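Local coordinates for TT1561 protein (Thermus thermophilus, PDB 1UF3), which is of unknown function but belongs to the calcineurin-like metallophosphoesterase superfamily, is predicted to be a phosphoesterase, and binds calcium ions, at residues 211-216 and 220-225; 162-167 and 201-206; 99-104 and 141-146. All blocks are in the same frame, centred on the assembly; numbering follows the deposited sequence.

Interaction 1: residues 211-216 and 220-225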
# COMPACT_ATOMS: atom_id res chain seq x y z
N GLU A 211 -22.86 9.99 19.64
CA GLU A 211 -21.51 10.58 19.74
C GLU A 211 -20.30 9.64 19.67
O GLU A 211 -20.34 8.50 20.14
CB GLU A 211 -21.38 11.38 21.03
CG GLU A 211 -22.62 12.17 21.44
CD GLU A 211 -22.48 12.73 22.84
OE1 GLU A 211 -22.00 12.00 23.74
OE2 GLU A 211 -22.84 13.91 23.05
N TYR A 212 -19.21 10.17 19.12
CA TYR A 212 -17.94 9.45 19.05
C TYR A 212 -16.82 10.47 18.86
O TYR A 212 -17.06 11.64 18.54
CB TYR A 212 -17.94 8.44 17.89
CG TYR A 212 -17.90 9.08 16.54
CD1 TYR A 212 -16.68 9.37 15.92
CD2 TYR A 212 -19.07 9.45 15.90
CE1 TYR A 212 -16.65 10.03 14.70
CE2 TYR A 212 -19.05 10.10 14.67
CZ TYR A 212 -17.84 10.39 14.08
OH TYR A 212 -17.86 11.06 12.87
N SER A 213 -15.60 9.98 19.06
CA SER A 213 -14.39 10.78 18.92
C SER A 213 -13.32 9.99 18.15
O SER A 213 -13.31 8.75 18.14
CB SER A 213 -13.82 11.14 20.30
OG SER A 213 -14.72 11.89 21.13
N LEU A 214 -12.42 10.71 17.50
CA LEU A 214 -11.28 10.12 16.82
C LEU A 214 -10.11 10.75 17.59
O LEU A 214 -9.88 11.96 17.47
CB LEU A 214 -11.21 10.52 15.35
CG LEU A 214 -9.98 9.91 14.63
CD1 LEU A 214 -10.16 8.38 14.46
CD2 LEU A 214 -9.81 10.57 13.28
N LEU A 215 -9.44 9.96 18.42
CA LEU A 215 -8.32 10.46 19.19
C LEU A 215 -7.01 10.42 18.42
O LEU A 215 -6.71 9.44 17.72
CB LEU A 215 -8.11 9.67 20.48
CG LEU A 215 -9.15 8.83 21.22
CD1 LEU A 215 -8.72 8.81 22.66
CD2 LEU A 215 -10.57 9.35 21.07
N ASP A 216 -6.22 11.48 18.57
CA ASP A 216 -4.90 11.56 17.96
C ASP A 216 -3.96 11.33 19.13
O ASP A 216 -3.67 12.26 19.91
CB ASP A 216 -4.66 12.96 17.34
CG ASP A 216 -3.24 13.11 16.78
OD1 ASP A 216 -2.36 12.39 17.26
OD2 ASP A 216 -3.02 13.93 15.88
N ARG A 220 -2.62 14.04 21.73
CA ARG A 220 -3.55 14.06 22.85
C ARG A 220 -4.64 15.06 22.52
O ARG A 220 -5.05 15.89 23.35
CB ARG A 220 -2.85 14.45 24.15
CG ARG A 220 -1.82 13.43 24.56
CD ARG A 220 -1.28 13.72 25.92
NE ARG A 220 -0.36 12.67 26.31
CZ ARG A 220 0.77 12.41 25.66
NH1 ARG A 220 1.10 13.13 24.60
NH2 ARG A 220 1.57 11.43 26.07
N LYS A 221 -5.10 14.99 21.27
CA LYS A 221 -6.16 15.83 20.76
C LYS A 221 -7.28 14.91 20.26
O LYS A 221 -7.00 13.78 19.84
CB LYS A 221 -5.67 16.68 19.59
CG LYS A 221 -4.80 17.86 19.94
CD LYS A 221 -4.50 18.67 18.68
CE LYS A 221 -3.63 19.89 18.98
NZ LYS A 221 -3.47 20.76 17.77
N LEU A 222 -8.52 15.39 20.30
CA LEU A 222 -9.67 14.61 19.84
C LEU A 222 -10.41 15.37 18.76
O LEU A 222 -10.47 16.61 18.79
CB LEU A 222 -10.68 14.39 20.97
CG LEU A 222 -10.34 13.62 22.24
CD1 LEU A 222 -11.56 13.59 23.15
CD2 LEU A 222 -9.90 12.22 21.89
N GLU A 223 -10.99 14.63 17.82
CA GLU A 223 -11.82 15.21 16.78
C GLU A 223 -13.19 14.66 17.10
O GLU A 223 -13.31 13.48 17.44
CB GLU A 223 -11.36 14.78 15.39
CG GLU A 223 -10.23 15.65 14.88
CD GLU A 223 -9.63 15.13 13.60
OE1 GLU A 223 -8.93 14.09 13.65
OE2 GLU A 223 -9.85 15.77 12.55
N THR A 224 -14.20 15.50 17.00
CA THR A 224 -15.57 15.13 17.35
C THR A 224 -16.52 14.81 16.21
O THR A 224 -16.40 15.35 15.11
CB THR A 224 -16.18 16.24 18.25
OG1 THR A 224 -16.04 15.85 19.62
CG2 THR A 224 -17.63 16.51 17.91
N GLY A 225 -17.47 13.93 16.47
CA GLY A 225 -18.43 13.58 15.45
C GLY A 225 -19.68 12.94 16.04
O GLY A 225 -19.73 12.64 17.23
O HOH W 1 -8.01 13.23 15.85
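The antiparallel beta hairpin of strands 211-216 and 221-226 closes one edge of a mixed sheet in this metallophosphoesterase fold, Y212 pairing with G225 at its open end and D216 with K221 near the turn. L214 N donates to E223 O at 2.9 Å, and E223 N donates back to L214 O. D216 N reaches K221 O at 2.7 Å, while a G1 beta bulge sets R220 and K221 opposite the single residue D216, and both their N atoms make weak bonds to D216 O. Y212 holds its CG between its own N and carbonyl carbon (chi1 70°), which lays the phenol ring over its hydrogen-bonded partner: G225 CA sits 3.9 Å from the ring centroid, a CH-pi contact offset toward the rim. The phenol OH lies close to where a CB on G225 would be. Cutting Y212 back to an alanine would probably strip G225 CA of the ring above it and open a gap next to L9 and L27, which the tyrosine side chain also touches. On the other face S213 OG is bonded to P204 O, and L215 and L222 lie side by side over W200 and V202. E223 OE1 pairs with R2 of the second subunit in a salt bridge. L214 CD2 lies 3.6 Å from E223 OE1. One water donates to both L214 O, at 2.8 Å, and E223 OE1.

Interaction 2: residues 162-167 and 201-206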
# COMPACT_ATOMS: atom_id res chain seq x y z
N LYS A 162 -11.87 17.10 39.11
CA LYS A 162 -12.56 18.38 39.19
C LYS A 162 -12.95 18.93 37.83
O LYS A 162 -13.92 19.69 37.70
CB LYS A 162 -11.69 19.39 39.97
CG LYS A 162 -11.42 18.98 41.41
CD LYS A 162 -11.06 20.18 42.30
CE LYS A 162 -10.89 19.76 43.76
NZ LYS A 162 -10.64 20.92 44.67
N GLY A 163 -12.22 18.54 36.79
CA GLY A 163 -12.55 19.00 35.46
C GLY A 163 -13.64 18.17 34.80
O GLY A 163 -14.64 18.71 34.35
N LEU A 164 -13.47 16.84 34.78
CA LEU A 164 -14.41 15.90 34.15
C LEU A 164 -15.66 15.46 34.92
O LEU A 164 -16.74 15.36 34.35
CB LEU A 164 -13.67 14.61 33.73
CG LEU A 164 -12.62 14.66 32.63
CD1 LEU A 164 -12.01 13.28 32.46
CD2 LEU A 164 -13.26 15.10 31.33
N ASN A 165 -15.50 15.15 36.20
CA ASN A 165 -16.62 14.69 37.02
C ASN A 165 -16.28 14.70 38.51
O ASN A 165 -15.63 13.77 39.02
CB ASN A 165 -17.05 13.28 36.59
CG ASN A 165 -18.27 12.78 37.36
OD1 ASN A 165 -18.68 13.37 38.36
ND2 ASN A 165 -18.84 11.68 36.89
N GLU A 166 -16.76 15.74 39.18
CA GLU A 166 -16.58 15.99 40.61
C GLU A 166 -17.15 14.85 41.46
O GLU A 166 -16.83 14.73 42.64
CB GLU A 166 -17.28 17.32 40.96
CG GLU A 166 -17.36 17.67 42.44
CD GLU A 166 -16.04 18.15 43.01
OE1 GLU A 166 -15.51 19.18 42.52
OE2 GLU A 166 -15.54 17.51 43.96
N GLN A 167 -18.01 14.03 40.86
CA GLN A 167 -18.62 12.90 41.56
C GLN A 167 -18.04 11.56 41.07
O GLN A 167 -18.63 10.49 41.28
CB GLN A 167 -20.14 12.90 41.38
CG GLN A 167 -20.85 14.18 41.87
CD GLN A 167 -20.49 14.57 43.30
OE1 GLN A 167 -20.70 13.80 44.25
NE2 GLN A 167 -19.93 15.77 43.47
N VAL A 201 -7.08 11.48 29.97
CA VAL A 201 -8.36 10.83 30.20
C VAL A 201 -9.38 11.37 29.22
O VAL A 201 -9.66 12.58 29.17
CB VAL A 201 -8.86 11.04 31.62
CG1 VAL A 201 -10.20 10.32 31.82
CG2 VAL A 201 -7.84 10.53 32.60
N VAL A 202 -9.95 10.46 28.44
CA VAL A 202 -10.91 10.80 27.41
C VAL A 202 -12.29 10.17 27.60
O VAL A 202 -12.41 8.98 27.92
CB VAL A 202 -10.39 10.36 26.01
CG1 VAL A 202 -11.46 10.63 24.93
CG2 VAL A 202 -9.05 11.09 25.67
N VAL A 203 -13.30 11.00 27.41
CA VAL A 203 -14.70 10.58 27.45
C VAL A 203 -14.97 10.71 25.96
O VAL A 203 -15.12 11.81 25.43
CB VAL A 203 -15.56 11.58 28.29
CG1 VAL A 203 -17.03 11.30 28.09
CG2 VAL A 203 -15.20 11.45 29.77
N PRO A 204 -14.96 9.58 25.25
CA PRO A 204 -15.18 9.60 23.81
C PRO A 204 -16.57 9.94 23.33
O PRO A 204 -16.76 10.29 22.17
CB PRO A 204 -14.74 8.20 23.38
CG PRO A 204 -15.16 7.37 24.54
CD PRO A 204 -14.69 8.20 25.72
N GLY A 205 -17.55 9.84 24.22
CA GLY A 205 -18.92 10.13 23.81
C GLY A 205 -19.83 8.94 24.05
O GLY A 205 -19.38 7.82 24.35
N ASP A 206 -21.13 9.17 23.89
CA ASP A 206 -22.13 8.13 24.10
C ASP A 206 -22.76 7.82 22.73
O ASP A 206 -23.45 8.68 22.15
CB ASP A 206 -23.19 8.66 25.09
CG ASP A 206 -24.14 7.60 25.53
OD1 ASP A 206 -24.63 6.88 24.65
OD2 ASP A 206 -24.40 7.48 26.74
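L164 turns CG away from its own carbonyl carbon and beside its N (chi1 -67°), and with chi2 extended at 178° it carries both methyls out of the loop to V201 and V203. V201 meets it with CG1 anti to the backbone N, and the two side chains cross at a slant. The closest touch is between L164 CD1 and V201 CG1, 3.5 Å apart, with V201 CB a little farther from the same methyl at 4.0 Å. The other branch is looser: L164 CD2 comes no nearer to V203 than 4.4 Å, at CG2. V201 and V203 point to the same side of their strand, so one leucine straddles two alternate valines, while V202 between them faces away toward L183 and L185. No hydrogen bond crosses the contact, and its hold is wholly apolar. M158 also packs on both L164 and V203, and K192 and E194 of the neighbouring strand touch L164 as well. The backbone N atoms of G163 and L164 both bond to H161 ND1, a tight local turn that leads into the leucine. Beyond it, N165 OD1 accepts from Q167 N at 2.7 Å, the donor tilted 33° from the carbonyl plane. This Asx turn shapes the loop between strand 151-155 and helix 170-179, whose single leucine is laid against strand 199-203 of the seven-stranded mixed sheet.

Interaction 3: residues 99-104 and 141-146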
# COMPACT_ATOMS: atom_id res chain seq x y z
N GLU A 99 -10.40 -7.37 32.43
CA GLU A 99 -9.56 -8.14 33.36
C GLU A 99 -8.35 -8.76 32.66
O GLU A 99 -7.61 -9.54 33.25
CB GLU A 99 -10.33 -9.26 34.07
CG GLU A 99 -11.71 -8.89 34.62
CD GLU A 99 -12.38 -10.08 35.31
OE1 GLU A 99 -12.10 -11.24 34.93
OE2 GLU A 99 -13.18 -9.87 36.23
N THR A 100 -8.13 -8.42 31.40
CA THR A 100 -6.99 -8.99 30.71
C THR A 100 -6.25 -7.93 29.89
O THR A 100 -6.39 -6.72 30.15
CB THR A 100 -7.45 -10.24 29.87
OG1 THR A 100 -6.30 -10.97 29.42
CG2 THR A 100 -8.29 -9.83 28.69
N PHE A 101 -5.47 -8.34 28.89
CA PHE A 101 -4.71 -7.36 28.11
C PHE A 101 -4.35 -7.83 26.71
O PHE A 101 -4.48 -9.01 26.39
CB PHE A 101 -3.41 -7.06 28.86
CG PHE A 101 -2.42 -8.18 28.80
CD1 PHE A 101 -1.48 -8.24 27.75
CD2 PHE A 101 -2.48 -9.23 29.71
CE1 PHE A 101 -0.64 -9.33 27.62
CE2 PHE A 101 -1.65 -10.32 29.59
CZ PHE A 101 -0.72 -10.38 28.54
N THR A 102 -3.91 -6.89 25.88
CA THR A 102 -3.42 -7.24 24.55
C THR A 102 -2.45 -6.13 24.14
O THR A 102 -2.43 -5.08 24.78
CB THR A 102 -4.56 -7.36 23.50
OG1 THR A 102 -4.01 -7.88 22.28
CG2 THR A 102 -5.21 -6.03 23.23
N PHE A 103 -1.62 -6.37 23.11
CA PHE A 103 -0.68 -5.35 22.64
C PHE A 103 -1.08 -4.86 21.27
O PHE A 103 -1.49 -5.65 20.41
CB PHE A 103 0.76 -5.88 22.49
CG PHE A 103 1.44 -6.18 23.78
CD1 PHE A 103 1.62 -7.51 24.18
CD2 PHE A 103 1.97 -5.16 24.57
CE1 PHE A 103 2.31 -7.80 25.34
CE2 PHE A 103 2.65 -5.45 25.73
CZ PHE A 103 2.83 -6.77 26.13
N TRP A 104 -0.97 -3.56 21.07
CA TRP A 104 -1.24 -2.99 19.77
C TRP A 104 0.12 -2.49 19.27
O TRP A 104 1.02 -2.25 20.07
CB TRP A 104 -2.17 -1.80 19.87
CG TRP A 104 -3.62 -2.14 19.93
CD1 TRP A 104 -4.19 -3.37 19.81
CD2 TRP A 104 -4.68 -1.21 20.15
NE1 TRP A 104 -5.56 -3.27 19.96
CE2 TRP A 104 -5.89 -1.95 20.17
CE3 TRP A 104 -4.74 0.18 20.35
CZ2 TRP A 104 -7.14 -1.35 20.38
CZ3 TRP A 104 -5.99 0.78 20.56
CH2 TRP A 104 -7.17 0.01 20.57
N LYS A 141 -2.78 -5.22 38.65
CA LYS A 141 -1.43 -5.41 39.13
C LYS A 141 -0.64 -6.42 38.29
O LYS A 141 0.59 -6.42 38.32
CB LYS A 141 -1.41 -5.86 40.60
CG LYS A 141 -1.80 -7.30 40.83
CD LYS A 141 -1.39 -7.75 42.21
CE LYS A 141 -1.80 -9.20 42.45
NZ LYS A 141 -1.27 -9.73 43.74
N ALA A 142 -1.34 -7.27 37.54
CA ALA A 142 -0.67 -8.26 36.68
C ALA A 142 0.21 -7.56 35.64
O ALA A 142 1.18 -8.11 35.19
CB ALA A 142 -1.69 -9.12 35.94
N LEU A 143 -0.13 -6.33 35.30
CA LEU A 143 0.60 -5.59 34.29
C LEU A 143 2.02 -5.16 34.67
O LEU A 143 2.84 -4.90 33.78
CB LEU A 143 -0.21 -4.37 33.87
CG LEU A 143 -1.61 -4.63 33.31
CD1 LEU A 143 -2.29 -3.29 33.02
CD2 LEU A 143 -1.53 -5.46 32.04
N TRP A 144 2.30 -5.08 35.97
CA TRP A 144 3.61 -4.67 36.45
C TRP A 144 4.68 -5.66 36.00
O TRP A 144 5.86 -5.33 36.00
CB TRP A 144 3.64 -4.55 37.98
CG TRP A 144 2.79 -3.42 38.54
CD1 TRP A 144 1.79 -3.53 39.47
CD2 TRP A 144 2.90 -2.02 38.24
NE1 TRP A 144 1.28 -2.28 39.77
CE2 TRP A 144 1.94 -1.34 39.03
CE3 TRP A 144 3.72 -1.27 37.38
CZ2 TRP A 144 1.77 0.04 38.98
CZ3 TRP A 144 3.56 0.11 37.33
CH2 TRP A 144 2.59 0.75 38.13
N GLU A 145 4.28 -6.88 35.63
CA GLU A 145 5.25 -7.88 35.20
C GLU A 145 5.72 -7.53 33.78
O GLU A 145 6.80 -7.94 33.36
CB GLU A 145 4.63 -9.28 35.19
CG GLU A 145 3.92 -9.68 36.47
CD GLU A 145 4.72 -10.62 37.38
OE1 GLU A 145 5.90 -10.91 37.10
OE2 GLU A 145 4.14 -11.06 38.40
N LEU A 146 4.90 -6.79 33.06
CA LEU A 146 5.22 -6.40 31.69
C LEU A 146 5.98 -5.08 31.73
O LEU A 146 5.44 -4.06 32.15
CB LEU A 146 3.93 -6.30 30.86
CG LEU A 146 3.03 -7.55 31.00
CD1 LEU A 146 1.90 -7.50 30.00
CD2 LEU A 146 3.87 -8.82 30.79
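L146 CD1 lies over one face of the F101 ring, 4.1 Å from its centroid and 17° off the normal, while the two side chains approach from opposite directions. This is the close-packed part. The same methyl also reaches F103 CZ at 4.0 Å, where the two side chains cross, so one branch of L146 serves two phenylalanines that flank T102. F101 has CG between its N and carbonyl carbon (chi1 73°), which places the ring under the L146 methyl. The flank at L143 is slighter: its CD2, oblique to the ring, comes closest to F101 at CB, 4.0 Å away, and the CA atoms of F101 and L143 stand 8.3 Å apart. L109 backs both phenylalanines, and A111 lies against L143. On the solvent side W144 is exposed and turns from the strand to stack on H179, with K151 making a cation-pi contact. E145 bonds through its carboxylate to T102 OG1 and, weakly, to F103 N of the third subunit. With no polar bond across its own two segments, the contact rests on methyl-to-ring and methyl-to-methylene packing, whereas E145 and K141 beside it bind the third subunit.

In the fold
Along the chain the three contacts come in series: interaction 3 closes before interaction 2 opens, and interaction 2 closes before interaction 1 opens. Interactions 2 and 3 reach the same seven-stranded mixed sheet, through strands 199-203 and 101-104, yet their centres lie about 24 Å apart. Interaction 1 belongs to the other, six-stranded sheet, its centre about 14 Å from that of interaction 2 and about 25 Å from that of interaction 3. Interactions 1 and 2 touch: L222 packs on V202, joining the two sheets as in the layered metallophosphoesterase fold, and E211 N probably bonds to D206 O, linking strand 211-216 to the preceding loop. Interactions 1 and 3 also border other subunits of the eight-chain assembly.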